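Local atomic coordinates of possible metal-dependent hydrolase (Veillonella parvula, PDB entry 3RPC), a protein that is probably a metal-dependent hydrolase of the metallo-beta-lactamase superfamily, carrying two zinc ions in its presumed active site. Residues 10-15 with 74-79; 115-120 with 124-129; 224-227 with 232-235. All blocks are in the same frame, centred on the assembly; numbering follows the deposited sequence. Where two conformers were deposited one is given.

Interactions 1 and 3 are neighbours at the dinuclear zinc centre, their centres about 12 Å apart, and they share the zinc ion of chain F and two of its waters. Interaction 1 supplies D76 and H77 to that ion and H74 to the zinc ion of chain E; interaction 3 supplies H226. The two also meet directly, since N12 O lies 2.8 Å from H226 N in a probable hydrogen bond. Interaction 2 stands apart, its centre about 20 Å from that of interaction 1 and about 26 Å from that of interaction 3. It nevertheless belongs to the sheet that holds strand 221-225 of interaction 3, at the edge formed by strand 117-120.

Interaction 1. Residues 10-15 with 74-79. With ZN (zinc ion), chain F; ZN (zinc ion), chain E.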
ATOM      1  N   ILE A  10     -19.102 -14.759 -12.696  1.00 16.12           N
ATOM      2  CA  ILE A  10     -20.363 -14.170 -13.169  1.00 16.40           C
ATOM      3  C   ILE A  10     -20.122 -13.299 -14.408  1.00 16.19           C
ATOM      4  O   ILE A  10     -20.535 -13.656 -15.510  1.00 16.21           O
ATOM      5  CB  ILE A  10     -21.110 -13.397 -12.057  1.00 18.30           C
ATOM      6  CG1 ILE A  10     -21.411 -14.325 -10.873  1.00 20.34           C
ATOM      7  CG2 ILE A  10     -22.413 -12.794 -12.598  1.00 17.90           C
ATOM      8  CD1 ILE A  10     -22.270 -15.524 -11.220  1.00 21.79           C
ATOM      9  N   ARG A  11     -19.421 -12.181 -14.241  1.00 14.50           N
ATOM     10  CA  ARG A  11     -19.197 -11.274 -15.369  1.00 14.73           C
ATOM     11  C   ARG A  11     -18.222 -10.190 -14.936  1.00 13.95           C
ATOM     12  O   ARG A  11     -18.388  -9.625 -13.878  1.00 14.98           O
ATOM     13  CB  ARG A  11     -20.520 -10.642 -15.830  1.00 17.13           C
ATOM     14  CG  ARG A  11     -20.372  -9.830 -17.134  1.00 15.24           C
ATOM     15  CD  ARG A  11     -21.679  -9.117 -17.518  1.00 15.79           C
ATOM     16  NE  ARG A  11     -22.094  -8.177 -16.485  1.00 16.73           N
ATOM     17  CZ  ARG A  11     -23.241  -7.500 -16.500  1.00 18.36           C
ATOM     18  NH1 ARG A  11     -24.093  -7.643 -17.510  1.00 16.90           N
ATOM     19  NH2 ARG A  11     -23.539  -6.673 -15.501  1.00 17.88           N
ATOM     20  N   ASN A  12     -17.231  -9.907 -15.781  1.00 14.30           N
ATOM     21  CA  ASN A  12     -16.155  -8.955 -15.453  1.00 15.60           C
ATOM     22  C   ASN A  12     -15.385  -9.404 -14.202  1.00 14.05           C
ATOM     23  O   ASN A  12     -14.748 -10.455 -14.229  1.00 16.54           O
ATOM     24  CB  ASN A  12     -16.683  -7.522 -15.309  1.00 15.37           C
ATOM     25  CG  ASN A  12     -15.581  -6.474 -15.455  1.00 15.93           C
ATOM     26  OD1 ASN A  12     -14.726  -6.574 -16.346  1.00 17.20           O
ATOM     27  ND2 ASN A  12     -15.601  -5.466 -14.598  1.00 16.91           N
ATOM     28  N   ALA A  13     -15.467  -8.640 -13.115  1.00 15.78           N
ATOM     29  CA  ALA A  13     -14.835  -9.042 -11.854  1.00 14.48           C
ATOM     30  C   ALA A  13     -15.851  -9.598 -10.853  1.00 15.21           C
ATOM     31  O   ALA A  13     -15.507  -9.900  -9.715  1.00 16.16           O
ATOM     32  CB  ALA A  13     -14.077  -7.864 -11.223  1.00 14.42           C
ATOM     33  N   THR A  14     -17.101  -9.740 -11.284  1.00 14.81           N
ATOM     34  CA  THR A  14     -18.148 -10.232 -10.398  1.00 16.14           C
ATOM     35  C   THR A  14     -18.114 -11.751 -10.378  1.00 15.52           C
ATOM     36  O   THR A  14     -18.107 -12.389 -11.423  1.00 16.01           O
ATOM     37  CB  THR A  14     -19.543  -9.769 -10.866  1.00 15.02           C
ATOM     38  OG1 THR A  14     -19.565  -8.343 -10.980  1.00 15.56           O
ATOM     39  CG2 THR A  14     -20.641 -10.222  -9.889  1.00 15.04           C
ATOM     40  N   GLY A  15     -18.092 -12.321  -9.178  1.00 16.29           N
ATOM     41  CA  GLY A  15     -18.069 -13.764  -9.019  1.00 15.59           C
ATOM     42  C   GLY A  15     -18.656 -14.154  -7.682  1.00 16.15           C
ATOM     43  O   GLY A  15     -18.911 -13.292  -6.844  1.00 16.64           O
ATOM     44  N   HIS A  74     -15.650   1.640  -7.868  1.00 16.09           N
ATOM     45  CA  HIS A  74     -15.758   1.914  -9.294  1.00 18.31           C
ATOM     46  C   HIS A  74     -17.016   1.224  -9.835  1.00 16.90           C
ATOM     47  O   HIS A  74     -17.392   0.145  -9.374  1.00 18.01           O
ATOM     48  CB  HIS A  74     -14.526   1.408 -10.047  1.00 18.27           C
ATOM     49  CG  HIS A  74     -13.370   2.358 -10.012  1.00 21.96           C
ATOM     50  ND1 HIS A  74     -12.120   2.023 -10.484  1.00 19.50           N
ATOM     51  CD2 HIS A  74     -13.280   3.636  -9.577  1.00 22.29           C
ATOM     52  CE1 HIS A  74     -11.306   3.053 -10.332  1.00 21.81           C
ATOM     53  NE2 HIS A  74     -11.985   4.046  -9.785  1.00 21.51           N
ATOM     54  N   LEU A  75     -17.637   1.851 -10.830  1.00 16.57           N
ATOM     55  CA  LEU A  75     -18.883   1.363 -11.426  1.00 16.15           C
ATOM     56  C   LEU A  75     -18.851  -0.117 -11.777  1.00 18.47           C
ATOM     57  O   LEU A  75     -19.839  -0.835 -11.559  1.00 19.01           O
ATOM     58  CB  LEU A  75     -19.225   2.184 -12.673  1.00 17.75           C
ATOM     59  CG  LEU A  75     -20.489   1.799 -13.444  1.00 21.08           C
ATOM     60  CD1 LEU A  75     -21.696   1.986 -12.554  1.00 24.57           C
ATOM     61  CD2 LEU A  75     -20.621   2.634 -14.706  1.00 25.04           C
ATOM     62  N   ASP A  76     -17.740  -0.575 -12.348  1.00 17.57           N
ATOM     63  CA  ASP A  76     -17.652  -1.950 -12.826  1.00 15.37           C
ATOM     64  C   ASP A  76     -17.381  -2.960 -11.713  1.00 14.68           C
ATOM     65  O   ASP A  76     -17.113  -4.130 -11.991  1.00 15.23           O
ATOM     66  CB  ASP A  76     -16.635  -2.086 -13.971  1.00 17.54           C
ATOM     67  CG  ASP A  76     -15.230  -1.702 -13.554  1.00 17.58           C
ATOM     68  OD1 ASP A  76     -15.067  -0.603 -12.986  1.00 17.36           O
ATOM     69  OD2 ASP A  76     -14.290  -2.497 -13.820  1.00 20.04           O
ATOM     70  N   HIS A  77     -17.472  -2.498 -10.461  1.00 16.40           N
ATOM     71  CA  HIS A  77     -17.371  -3.361  -9.282  1.00 13.83           C
ATOM     72  C   HIS A  77     -18.517  -3.165  -8.284  1.00 16.13           C
ATOM     73  O   HIS A  77     -18.639  -3.925  -7.330  1.00 16.51           O
ATOM     74  CB  HIS A  77     -16.026  -3.130  -8.586  1.00 13.90           C
ATOM     75  CG  HIS A  77     -14.864  -3.451  -9.463  1.00 13.71           C
ATOM     76  ND1 HIS A  77     -14.116  -4.598  -9.318  1.00 15.61           N
ATOM     77  CD2 HIS A  77     -14.363  -2.804 -10.539  1.00 14.20           C
ATOM     78  CE1 HIS A  77     -13.193  -4.637 -10.262  1.00 16.31           C
ATOM     79  NE2 HIS A  77     -13.320  -3.559 -11.012  1.00 16.27           N
ATOM     80  N   TRP A  78     -19.337  -2.143  -8.507  1.00 15.64           N
ATOM     81  CA  TRP A  78     -20.395  -1.778  -7.568  1.00 15.18           C
ATOM     82  C   TRP A  78     -21.310  -0.793  -8.275  1.00 16.31           C
ATOM     83  O   TRP A  78     -20.927   0.354  -8.524  1.00 18.37           O
ATOM     84  CB  TRP A  78     -19.809  -1.133  -6.301  1.00 15.51           C
ATOM     85  CG  TRP A  78     -20.832  -0.781  -5.253  1.00 16.10           C
ATOM     86  CD1 TRP A  78     -21.216   0.471  -4.865  1.00 17.31           C
ATOM     87  CD2 TRP A  78     -21.590  -1.698  -4.462  1.00 17.69           C
ATOM     88  NE1 TRP A  78     -22.175   0.388  -3.879  1.00 17.24           N
ATOM     89  CE2 TRP A  78     -22.422  -0.936  -3.616  1.00 18.53           C
ATOM     90  CE3 TRP A  78     -21.652  -3.093  -4.396  1.00 16.68           C
ATOM     91  CZ2 TRP A  78     -23.306  -1.528  -2.708  1.00 17.53           C
ATOM     92  CZ3 TRP A  78     -22.527  -3.680  -3.500  1.00 16.69           C
ATOM     93  CH2 TRP A  78     -23.344  -2.895  -2.666  1.00 16.79           C
ATOM     94  N   ASP A  79     -22.506  -1.235  -8.641  1.00 17.01           N
ATOM     95  CA  ASP A  79     -23.364  -0.368  -9.447  1.00 18.99           C
ATOM     96  C   ASP A  79     -24.772  -0.231  -8.876  1.00 19.87           C
ATOM     97  O   ASP A  79     -25.126  -0.909  -7.905  1.00 17.70           O
ATOM     98  CB  ASP A  79     -23.390  -0.808 -10.925  1.00 17.61           C
ATOM     99  CG  ASP A  79     -24.188  -2.079 -11.162  1.00 19.03           C
ATOM    100  OD1 ASP A  79     -24.331  -2.908 -10.232  1.00 16.79           O
ATOM    101  OD2 ASP A  79     -24.652  -2.252 -12.315  1.00 19.38           O
TER
HETATM  102 ZN    ZN F 302     -12.166  -2.742 -12.708  0.71 16.48          ZN
HETATM  103 ZN    ZN E 301     -11.334  -0.152 -10.779  0.66 17.63          ZN
HETATM  104  O   HOH W   1     -17.380  -6.737 -12.202  1.00 18.24           O
HETATM  105  O   HOH W   2     -12.595  -0.517 -12.292  1.00 22.04           O
HETATM  106  O   HOH W   3     -10.706  -1.654 -14.512  1.00 16.97           O
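The HxHxDH zinc-binding motif of the metallo-beta-lactamase superfamily, here H72 to H77, packs against the turn that joins strands 6-11 and 14-19. That turn, type II' from R11 to T14, places N12 and A13 at its tip. N12 ND2 donates to the backbone O of D76 at 3.3 Å, with the acceptor practically in the amide plane, and makes a weak bond of the same length to D76 OD2. The amide and carboxylate planes stand 45° apart. D76 holds its CG between its own backbone N and carbonyl carbon (chi1 61°), and from there OD2 binds the zinc ion of chain F at 2.4 Å, while OD1 accepts from water 2, which bridges the two zinc ions. H77 NE2 binds the zinc of chain F at 2.2 Å, its ND1 being held by D27, and the methyl CB of A13 meets the ring obliquely, 3.5 Å from CE1. Water 1 lies between the pieces, accepting from A13 N at 2.8 Å and from N12 ND2, with D76 O and T14 OG1 also within bonding distance. H74 ND1 serves the second zinc, that of chain E. D76 OD2 is thus shared between the zinc and a weak N-H contact, while N12, a second-shell residue, also grips the backbone O of D76 and so links the turn to the metal ligand.

Interaction 2. Residues 115-120 with 124-129; sequences FESLEF and TLRKTG
Strands 117-120 and 124-128 run antiparallel, 159° between their directions, with L118 and L125 as the hydrogen-bonded pair: L125 N gives to L118 O at 2.8 Å, nearly straight, and L118 N returns the bond to L125 O. K127 N adds a third bond, to E116 O. S117 and R126 form a non-hydrogen-bonded pair, and their side chains share a face with T124. The chain of R126 runs extended from CG to NE and brings its guanidinium over T124, whose CG2 sits 4.0 Å above the centre of the group; E156 on the next strand holds NE in a salt bridge. On the other face L125 CD1 touches F120 CB at 4.0 Å, joining a cluster that includes F24. K127 bends at CG-CD (chi3 71°), which lays CE 3.5 Å from F115 O, while NZ donates to Q95 O and to a water that lies 3.1 Å from F115 O. At the start of the hairpin, F115 and E116 meet the second subunit, E116 OE1 bonding to its T97 OG1. These two strands form a beta hairpin at one margin of a seven-stranded mixed sheet, one of the two sheets of the alpha-beta/beta-alpha metallo-beta-lactamase fold.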
ATOM      1  N   PHE A 115      -9.745  -3.381   7.987  1.00 20.73           N
ATOM      2  CA  PHE A 115      -8.575  -2.552   8.252  1.00 23.14           C
ATOM      3  C   PHE A 115      -7.289  -3.344   8.058  1.00 20.48           C
ATOM      4  O   PHE A 115      -6.326  -2.850   7.461  1.00 24.05           O
ATOM      5  CB  PHE A 115      -8.633  -1.986   9.674  1.00 21.07           C
ATOM      6  CG  PHE A 115      -9.750  -1.006   9.893  1.00 19.16           C
ATOM      7  CD1 PHE A 115      -9.689   0.268   9.356  1.00 21.90           C
ATOM      8  CD2 PHE A 115     -10.861  -1.359  10.645  1.00 23.25           C
ATOM      9  CE1 PHE A 115     -10.713   1.175   9.565  1.00 24.51           C
ATOM     10  CE2 PHE A 115     -11.890  -0.454  10.858  1.00 26.85           C
ATOM     11  CZ  PHE A 115     -11.814   0.812  10.314  1.00 27.46           C
ATOM     12  N   GLU A 116      -7.271  -4.558   8.596  1.00 21.22           N
ATOM     13  CA  GLU A 116      -6.167  -5.494   8.414  1.00 20.89           C
ATOM     14  C   GLU A 116      -6.746  -6.846   8.040  1.00 19.20           C
ATOM     15  O   GLU A 116      -6.551  -7.327   6.928  1.00 19.20           O
ATOM     16  CB  GLU A 116      -5.353  -5.657   9.692  1.00 26.34           C
ATOM     17  CG  GLU A 116      -4.494  -4.489  10.071  1.00 30.16           C
ATOM     18  CD  GLU A 116      -3.647  -4.803  11.288  1.00 38.77           C
ATOM     19  OE1 GLU A 116      -4.024  -5.720  12.051  1.00 38.05           O
ATOM     20  OE2 GLU A 116      -2.607  -4.144  11.481  1.00 31.20           O
ATOM     21  N   SER A 117      -7.459  -7.456   8.984  1.00 19.42           N
ATOM     22  CA  SER A 117      -8.175  -8.694   8.716  1.00 17.06           C
ATOM     23  C   SER A 117      -9.452  -8.728   9.541  1.00 19.37           C
ATOM     24  O   SER A 117      -9.548  -8.060  10.579  1.00 22.90           O
ATOM     25  CB  SER A 117      -7.309  -9.918   9.040  1.00 20.03           C
ATOM     26  OG  SER A 117      -7.055 -10.032  10.435  1.00 25.62           O
ATOM     27  N   LEU A 118     -10.435  -9.476   9.059  1.00 18.19           N
ATOM     28  CA  LEU A 118     -11.654  -9.730   9.823  1.00 17.16           C
ATOM     29  C   LEU A 118     -11.968 -11.209   9.727  1.00 20.83           C
ATOM     30  O   LEU A 118     -11.529 -11.885   8.790  1.00 22.12           O
ATOM     31  CB  LEU A 118     -12.837  -8.930   9.266  1.00 19.09           C
ATOM     32  CG  LEU A 118     -12.766  -7.407   9.405  1.00 20.71           C
ATOM     33  CD1 LEU A 118     -13.939  -6.748   8.715  1.00 21.18           C
ATOM     34  CD2 LEU A 118     -12.683  -6.983  10.877  1.00 20.02           C
ATOM     35  N   GLU A 119     -12.710 -11.720  10.700  1.00 21.65           N
ATOM     36  CA  GLU A 119     -13.171 -13.096  10.637  0.54 24.52           C
ATOM     37  C   GLU A 119     -14.662 -13.128  10.338  1.00 22.47           C
ATOM     38  O   GLU A 119     -15.423 -12.275  10.801  1.00 25.27           O
ATOM     39  CB  GLU A 119     -12.864 -13.832  11.943  0.54 30.75           C
ATOM     40  CG  GLU A 119     -12.923 -15.345  11.819  0.54 39.56           C
ATOM     41  CD  GLU A 119     -11.968 -16.046  12.770  0.54 52.14           C
ATOM     42  OE1 GLU A 119     -11.213 -15.347  13.480  0.54 54.45           O
ATOM     43  OE2 GLU A 119     -11.967 -17.295  12.801  0.54 54.78           O
ATOM     44  N   PHE A 120     -15.071 -14.113   9.554  1.00 19.48           N
ATOM     45  CA  PHE A 120     -16.473 -14.264   9.204  1.00 18.69           C
ATOM     46  C   PHE A 120     -16.764 -15.739   9.022  1.00 19.95           C
ATOM     47  O   PHE A 120     -16.251 -16.363   8.093  1.00 20.70           O
ATOM     48  CB  PHE A 120     -16.784 -13.503   7.907  1.00 19.77           C
ATOM     49  CG  PHE A 120     -18.240 -13.512   7.532  1.00 20.61           C
ATOM     50  CD1 PHE A 120     -19.167 -12.809   8.289  1.00 22.52           C
ATOM     51  CD2 PHE A 120     -18.690 -14.220   6.426  1.00 19.09           C
ATOM     52  CE1 PHE A 120     -20.511 -12.817   7.953  1.00 23.62           C
ATOM     53  CE2 PHE A 120     -20.035 -14.224   6.078  1.00 22.63           C
ATOM     54  CZ  PHE A 120     -20.949 -13.527   6.845  1.00 24.00           C
ATOM     55  N   THR A 124     -11.053 -16.173   7.411  1.00 20.18           N
ATOM     56  CA  THR A 124     -10.307 -14.947   7.652  1.00 17.45           C
ATOM     57  C   THR A 124     -10.134 -14.190   6.340  1.00 18.81           C
ATOM     58  O   THR A 124      -9.684 -14.756   5.343  1.00 20.39           O
ATOM     59  CB  THR A 124      -8.926 -15.242   8.277  1.00 19.78           C
ATOM     60  OG1 THR A 124      -9.114 -15.932   9.523  1.00 23.32           O
ATOM     61  CG2 THR A 124      -8.176 -13.951   8.534  1.00 23.14           C
ATOM     62  N   LEU A 125     -10.512 -12.918   6.343  1.00 16.93           N
ATOM     63  CA  LEU A 125     -10.361 -12.056   5.179  1.00 15.66           C
ATOM     64  C   LEU A 125      -9.275 -11.046   5.489  1.00 16.64           C
ATOM     65  O   LEU A 125      -9.386 -10.292   6.451  1.00 19.67           O
ATOM     66  CB  LEU A 125     -11.661 -11.308   4.860  1.00 17.88           C
ATOM     67  CG  LEU A 125     -12.878 -12.101   4.374  1.00 17.46           C
ATOM     68  CD1 LEU A 125     -13.604 -12.762   5.534  1.00 17.24           C
ATOM     69  CD2 LEU A 125     -13.858 -11.206   3.615  1.00 21.32           C
ATOM     70  N   ARG A 126      -8.229 -11.027   4.668  1.00 17.07           N
ATOM     71  CA  ARG A 126      -7.112 -10.124   4.911  1.00 17.17           C
ATOM     72  C   ARG A 126      -6.996  -9.144   3.759  1.00 16.51           C
ATOM     73  O   ARG A 126      -6.964  -9.544   2.594  1.00 18.81           O
ATOM     74  CB  ARG A 126      -5.799 -10.896   5.017  1.00 18.79           C
ATOM     75  CG  ARG A 126      -5.790 -12.060   5.969  1.00 20.46           C
ATOM     76  CD  ARG A 126      -4.360 -12.608   6.087  1.00 25.64           C
ATOM     77  NE  ARG A 126      -4.271 -13.757   6.983  1.00 24.74           N
ATOM     78  CZ  ARG A 126      -4.191 -13.668   8.306  1.00 36.22           C
ATOM     79  NH1 ARG A 126      -4.185 -12.480   8.897  1.00 30.91           N
ATOM     80  NH2 ARG A 126      -4.123 -14.772   9.043  1.00 42.10           N
ATOM     81  N   LYS A 127      -6.922  -7.862   4.078  1.00 15.43           N
ATOM     82  CA  LYS A 127      -6.781  -6.856   3.040  1.00 15.80           C
ATOM     83  C   LYS A 127      -5.381  -6.850   2.462  1.00 16.65           C
ATOM     84  O   LYS A 127      -4.389  -6.875   3.202  1.00 17.79           O
ATOM     85  CB  LYS A 127      -7.138  -5.466   3.565  1.00 16.11           C
ATOM     86  CG  LYS A 127      -6.948  -4.374   2.515  1.00 17.65           C
ATOM     87  CD  LYS A 127      -7.622  -3.069   2.897  1.00 19.73           C
ATOM     88  CE  LYS A 127      -6.912  -2.381   4.039  1.00 22.38           C
ATOM     89  NZ  LYS A 127      -7.666  -1.184   4.501  1.00 25.11           N
ATOM     90  N   THR A 128      -5.295  -6.811   1.141  1.00 14.27           N
ATOM     91  CA  THR A 128      -3.998  -6.675   0.480  1.00 14.86           C
ATOM     92  C   THR A 128      -3.936  -5.328  -0.232  1.00 16.67           C
ATOM     93  O   THR A 128      -4.974  -4.737  -0.579  1.00 14.23           O
ATOM     94  CB  THR A 128      -3.741  -7.815  -0.526  1.00 17.43           C
ATOM     95  OG1 THR A 128      -4.717  -7.769  -1.576  1.00 17.78           O
ATOM     96  CG2 THR A 128      -3.819  -9.173   0.167  1.00 18.12           C
ATOM     97  N   GLY A 129      -2.720  -4.841  -0.460  1.00 14.57           N
ATOM     98  CA  GLY A 129      -2.542  -3.564  -1.120  1.00 14.25           C
ATOM     99  C   GLY A 129      -2.595  -3.631  -2.633  1.00 14.85           C
ATOM    100  O   GLY A 129      -2.611  -4.713  -3.228  1.00 16.41           O
TER
HETATM  101  O   HOH W   4      -6.720   0.158   6.830  1.00 29.84           O
HETATM  102  O   HOH W   5      -3.756  -7.173   5.894  1.00 31.01           O
HETATM  103  O   HOH W   6      -8.734 -14.084  11.774  1.00 39.85           O

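Interaction 3. Residues 224-227 with 232-235. With ZN (zinc ion), chain F.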
ATOM      1  N   ALA A 224      -8.180 -16.200 -14.415  1.00 13.81           N
ATOM      2  CA  ALA A 224      -8.143 -14.884 -15.045  1.00 13.83           C
ATOM      3  C   ALA A 224      -9.539 -14.375 -15.380  1.00 16.03           C
ATOM      4  O   ALA A 224     -10.315 -15.058 -16.064  1.00 16.55           O
ATOM      5  CB  ALA A 224      -7.271 -14.922 -16.306  1.00 14.49           C
ATOM      6  N   VAL A 225      -9.848 -13.174 -14.902  1.00 14.59           N
ATOM      7  CA  VAL A 225     -11.169 -12.575 -15.082  1.00 14.59           C
ATOM      8  C   VAL A 225     -11.064 -11.091 -15.461  1.00 14.88           C
ATOM      9  O   VAL A 225      -9.996 -10.638 -15.882  1.00 14.74           O
ATOM     10  CB  VAL A 225     -12.052 -12.764 -13.820  1.00 11.71           C
ATOM     11  CG1 VAL A 225     -12.249 -14.255 -13.535  1.00 16.30           C
ATOM     12  CG2 VAL A 225     -11.440 -12.061 -12.610  1.00 15.34           C
ATOM     13  N   HIS A 226     -12.159 -10.344 -15.318  1.00 15.53           N
ATOM     14  CA  HIS A 226     -12.206  -8.911 -15.646  1.00 13.36           C
ATOM     15  C   HIS A 226     -12.063  -8.673 -17.153  1.00 13.17           C
ATOM     16  O   HIS A 226     -11.412  -7.727 -17.594  1.00 15.41           O
ATOM     17  CB  HIS A 226     -11.147  -8.123 -14.841  1.00 14.07           C
ATOM     18  CG  HIS A 226     -11.478  -6.672 -14.643  1.00 14.03           C
ATOM     19  ND1 HIS A 226     -11.654  -5.798 -15.693  1.00 15.54           N
ATOM     20  CD2 HIS A 226     -11.645  -5.936 -13.514  1.00 14.99           C
ATOM     21  CE1 HIS A 226     -11.927  -4.593 -15.225  1.00 18.37           C
ATOM     22  NE2 HIS A 226     -11.926  -4.649 -13.905  1.00 16.39           N
HETATM   23  N   MSE A 227     -12.716  -9.521 -17.947  1.00 13.44           N
HETATM   24  CA  MSE A 227     -12.609  -9.423 -19.397  1.00 14.70           C
HETATM   25  C   MSE A 227     -13.954  -9.441 -20.118  1.00 15.18           C
HETATM   26  O   MSE A 227     -14.976  -9.851 -19.555  1.00 16.88           O
HETATM   27  CB  MSE A 227     -11.733 -10.556 -19.931  1.00 15.37           C
HETATM   28  CG  MSE A 227     -10.273 -10.383 -19.526  1.00 14.20           C
HETATM   29 SE   MSE A 227      -9.098 -11.857 -20.014  0.72 15.99          SE
HETATM   30  CE  MSE A 227      -9.607 -13.100 -18.610  1.00 19.18           C
ATOM     31  N   HIS A 232     -13.012  -0.689 -22.013  1.00 15.55           N
ATOM     32  CA  HIS A 232     -11.597  -0.327 -22.129  1.00 17.26           C
ATOM     33  C   HIS A 232     -10.592  -1.435 -21.828  1.00 17.63           C
ATOM     34  O   HIS A 232      -9.387  -1.198 -21.876  1.00 14.43           O
ATOM     35  CB  HIS A 232     -11.270   0.944 -21.327  1.00 18.25           C
ATOM     36  CG  HIS A 232     -11.503   0.826 -19.850  1.00 19.13           C
ATOM     37  ND1 HIS A 232     -12.384  -0.081 -19.299  1.00 21.77           N
ATOM     38  CD2 HIS A 232     -10.984   1.523 -18.810  1.00 20.63           C
ATOM     39  CE1 HIS A 232     -12.390   0.055 -17.983  1.00 25.18           C
ATOM     40  NE2 HIS A 232     -11.553   1.025 -17.661  1.00 21.92           N
ATOM     41  N   THR A 233     -11.079  -2.641 -21.558  1.00 16.83           N
ATOM     42  CA  THR A 233     -10.194  -3.777 -21.340  1.00 13.97           C
ATOM     43  C   THR A 233      -9.676  -4.289 -22.688  1.00 13.68           C
ATOM     44  O   THR A 233     -10.399  -4.974 -23.437  1.00 16.30           O
ATOM     45  CB  THR A 233     -10.884  -4.884 -20.525  1.00 15.09           C
ATOM     46  OG1 THR A 233     -12.262  -5.012 -20.930  1.00 16.48           O
ATOM     47  CG2 THR A 233     -10.874  -4.507 -19.070  1.00 15.31           C
ATOM     48  N   ALA A 234      -8.432  -3.932 -22.987  1.00 13.15           N
ATOM     49  CA  ALA A 234      -7.821  -4.168 -24.289  1.00 14.05           C
ATOM     50  C   ALA A 234      -7.316  -5.590 -24.473  1.00 14.14           C
ATOM     51  O   ALA A 234      -6.887  -5.962 -25.562  1.00 18.04           O
ATOM     52  CB  ALA A 234      -6.690  -3.181 -24.494  1.00 14.60           C
ATOM     53  N   THR A 235      -7.373  -6.384 -23.412  1.00 13.45           N
ATOM     54  CA  THR A 235      -6.985  -7.787 -23.477  1.00 13.04           C
ATOM     55  C   THR A 235      -8.223  -8.642 -23.219  1.00 13.69           C
ATOM     56  O   THR A 235      -8.861  -8.526 -22.165  1.00 15.06           O
ATOM     57  CB  THR A 235      -5.902  -8.111 -22.453  1.00 15.37           C
ATOM     58  OG1 THR A 235      -4.699  -7.406 -22.808  1.00 15.24           O
ATOM     59  CG2 THR A 235      -5.625  -9.614 -22.404  1.00 16.08           C
TER
HETATM   60 ZN    ZN F 302     -12.166  -2.742 -12.708  0.71 16.48          ZN
HETATM   61  O   HOH W   7     -14.093  -6.384 -19.235  1.00 16.50           O
HETATM   62  O   HOH W   2     -12.595  -0.517 -12.292  1.00 22.04           O
HETATM   63  O   HOH W   3     -10.706  -1.654 -14.512  1.00 16.97           O
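H226 and T233 meet where strand 221-225 of the metallo-beta-lactamase fold ends and the chain loops toward helix 237-246, a strand end that delivers a histidine to the zinc centre. The H226 side chain swings its CG opposite the backbone N (chi1 -155°), which carries the imidazole to the zinc ion of chain F, bound by NE2 at 2.3 Å. D76, H77 and D168 are the other protein ligands of this ion. On the ring's ND1 side the methyl CG2 of T233 comes up to the edge, close to the ring plane, 3.7 Å from ND1. The two side chains cross at about a right angle. T233 keeps OG1 between its backbone N and carbonyl carbon (chi1 39°), 2.8 Å from water 7, which leaves CG2 anti to the carbonyl carbon and against the ring and H226 O. Water 7 gives a weak bond to H226 O as well, joining the two segments where no direct hydrogen bond does. Farther along, selenomethionine M227 is extended through chi2 and turns at its last torsion (chi3 -78°), its CG and SE passing alongside the backbone carbonyl of T235. V240 of helix 237-246 touches both M227 and T235. The closest approach here is from M227 CG to T235 O, 3.5 Å.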